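Local atomic coordinates of b11L5F_LGL (Synthetic construct, PDB entry 6CZG), a protein that is a computationally designed beta-barrel, probably built to hold a small-molecule ligand in its interior, as in related fluorescence-activating barrels. Residues V17-E22 and G29-Q34. Numbering follows the deposited sequence.
Sequences VTMTNE and GQMHFQ
V17 and G29 face each other as an antiparallel hydrogen-bonded pair, the one bridge between V17-E22 and G29-Q34, and join the first two strands of an eight-stranded antiparallel barrel, 13-20 and 26-37, into a beta hairpin. Two backbone bonds close the pair. The bond from V17 N to G29 O, 2.9 Å long, is almost straight at its hydrogen. The return bond, from G29 N to V17 O, is equally short but more bent. From this pair the segments diverge: the axes of 17-20 and 29-34 make an angle of 117° between their N-to-C directions, consistent with the strong coiling of strands around a closed barrel. The hairpin continues past the segments through backbone bonds of M19 with S27 and of M31 with W15.

Inside the barrel three apolar side chains, V17, M19 and M31, form a small chain of contacts. The branch of V17 that does the touching is CG2: with chi1 at 176°, CG1 takes the place opposite the backbone N, which puts CG2 beside that N, on the side where M31 lies. CG2 lies 3.7 Å from M31 CB and equally close to M31 CG and SD, so one methyl rests along the thioether chain. M31 also touches A45 of strand 40-48, while V17 packs on L111 of strand 106-114, so the cluster spans four neighbouring strands. M31 runs straight beyond CG, whereas M19 is bent at chi2 (-81°), and the two methionines cross at about a right angle. They meet only through their terminal methyls, M19 CE standing 3.7 Å from M31 CE.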
loop_
_atom_site.group_PDB
_atom_site.type_symbol
_atom_site.label_atom_id
_atom_site.label_comp_id
_atom_site.label_asym_id
_atom_site.label_seq_id
_atom_site.Cartn_x
_atom_site.Cartn_y
_atom_site.Cartn_z
ATOM N N VAL A 17 5.668 4.815 4.028
ATOM C CA VAL A 17 4.429 4.256 4.558
ATOM C C VAL A 17 4.605 3.984 6.045
ATOM O O VAL A 17 5.604 3.378 6.459
ATOM C CB VAL A 17 4.034 2.970 3.815
ATOM C CG1 VAL A 17 2.791 2.351 4.439
ATOM C CG2 VAL A 17 3.832 3.253 2.337
ATOM N N THR A 18 3.632 4.424 6.844
ATOM C CA THR A 18 3.593 4.143 8.274
ATOM C C THR A 18 2.288 3.426 8.599
ATOM O O THR A 18 1.208 3.904 8.236
ATOM C CB THR A 18 3.721 5.425 9.099
ATOM O OG1 THR A 18 4.882 6.151 8.676
ATOM C CG2 THR A 18 3.852 5.098 10.578
ATOM N N MET A 19 2.392 2.283 9.276
ATOM C CA MET A 19 1.259 1.405 9.530
ATOM C C MET A 19 1.051 1.160 11.019
ATOM O O MET A 19 2.002 1.134 11.805
ATOM C CB MET A 19 1.439 0.058 8.826
ATOM C CG MET A 19 1.458 0.142 7.311
ATOM S SD MET A 19 -0.202 0.244 6.621
ATOM C CE MET A 19 0.115 -0.132 4.900
ATOM N N THR A 20 -0.217 0.957 11.381
ATOM C CA THR A 20 -0.643 0.643 12.738
ATOM C C THR A 20 -1.747 -0.400 12.685
ATOM O O THR A 20 -2.668 -0.290 11.871
ATOM C CB THR A 20 -1.138 1.888 13.480
ATOM O OG1 THR A 20 -0.234 2.981 13.266
ATOM C CG2 THR A 20 -1.262 1.595 14.979
ATOM N N ASN A 21 -1.645 -1.416 13.536
ATOM C CA ASN A 21 -2.651 -2.461 13.608
ATOM C C ASN A 21 -3.604 -2.181 14.770
ATOM O O ASN A 21 -3.552 -1.127 15.409
ATOM C CB ASN A 21 -1.985 -3.838 13.709
ATOM C CG ASN A 21 -1.209 -4.033 15.002
ATOM O OD1 ASN A 21 -1.145 -3.146 15.854
ATOM N ND2 ASN A 21 -0.616 -5.211 15.153
ATOM N N GLU A 22 -4.499 -3.133 15.045
ATOM C CA GLU A 22 -5.494 -2.929 16.091
ATOM C C GLU A 22 -4.867 -2.933 17.481
ATOM O O GLU A 22 -5.378 -2.267 18.389
ATOM C CB GLU A 22 -6.580 -4.000 15.997
ATOM N N GLY A 29 7.997 1.704 6.179
ATOM C CA GLY A 29 8.717 1.215 5.023
ATOM C C GLY A 29 8.424 2.059 3.807
ATOM O O GLY A 29 8.076 3.235 3.917
ATOM N N GLN A 30 8.583 1.445 2.637
ATOM C CA GLN A 30 8.355 2.115 1.367
ATOM C C GLN A 30 7.396 1.304 0.512
ATOM O O GLN A 30 7.349 0.073 0.595
ATOM C CB GLN A 30 9.665 2.331 0.599
ATOM C CG GLN A 30 10.629 3.302 1.259
ATOM C CD GLN A 30 11.370 2.689 2.431
ATOM O OE1 GLN A 30 11.436 3.275 3.513
ATOM N NE2 GLN A 30 11.933 1.504 2.222
ATOM N N MET A 31 6.636 2.012 -0.322
ATOM C CA MET A 31 5.744 1.401 -1.297
ATOM C C MET A 31 5.977 2.054 -2.651
ATOM O O MET A 31 5.911 3.282 -2.770
ATOM C CB MET A 31 4.279 1.545 -0.874
ATOM C CG MET A 31 3.767 0.382 -0.041
ATOM S SD MET A 31 2.044 0.569 0.455
ATOM C CE MET A 31 1.903 -0.734 1.675
ATOM N N HIS A 32 6.248 1.235 -3.664
ATOM C CA HIS A 32 6.536 1.706 -5.012
ATOM C C HIS A 32 5.407 1.306 -5.951
ATOM O O HIS A 32 5.005 0.138 -5.982
ATOM C CB HIS A 32 7.866 1.141 -5.516
ATOM C CG HIS A 32 8.974 1.219 -4.513
ATOM N ND1 HIS A 32 9.569 2.409 -4.153
ATOM C CD2 HIS A 32 9.596 0.256 -3.794
ATOM C CE1 HIS A 32 10.509 2.176 -3.254
ATOM N NE2 HIS A 32 10.546 0.876 -3.020
ATOM N N PHE A 33 4.902 2.274 -6.713
ATOM C CA PHE A 33 3.811 2.055 -7.653
ATOM C C PHE A 33 4.296 2.323 -9.069
ATOM O O PHE A 33 4.855 3.391 -9.349
ATOM C CB PHE A 33 2.611 2.951 -7.328
ATOM C CG PHE A 33 2.007 2.691 -5.978
ATOM C CD1 PHE A 33 2.518 3.302 -4.846
ATOM C CD2 PHE A 33 0.924 1.838 -5.843
ATOM C CE1 PHE A 33 1.963 3.066 -3.601
ATOM C CE2 PHE A 33 0.363 1.599 -4.601
ATOM C CZ PHE A 33 0.884 2.213 -3.480
ATOM N N GLN A 34 4.075 1.351 -9.957
ATOM C CA GLN A 34 4.388 1.443 -11.372
ATOM C C GLN A 34 3.143 1.172 -12.208
ATOM O O GLN A 34 2.392 0.237 -11.910
ATOM C CB GLN A 34 5.492 0.447 -11.761
ATOM C CG GLN A 34 6.870 1.075 -11.906
#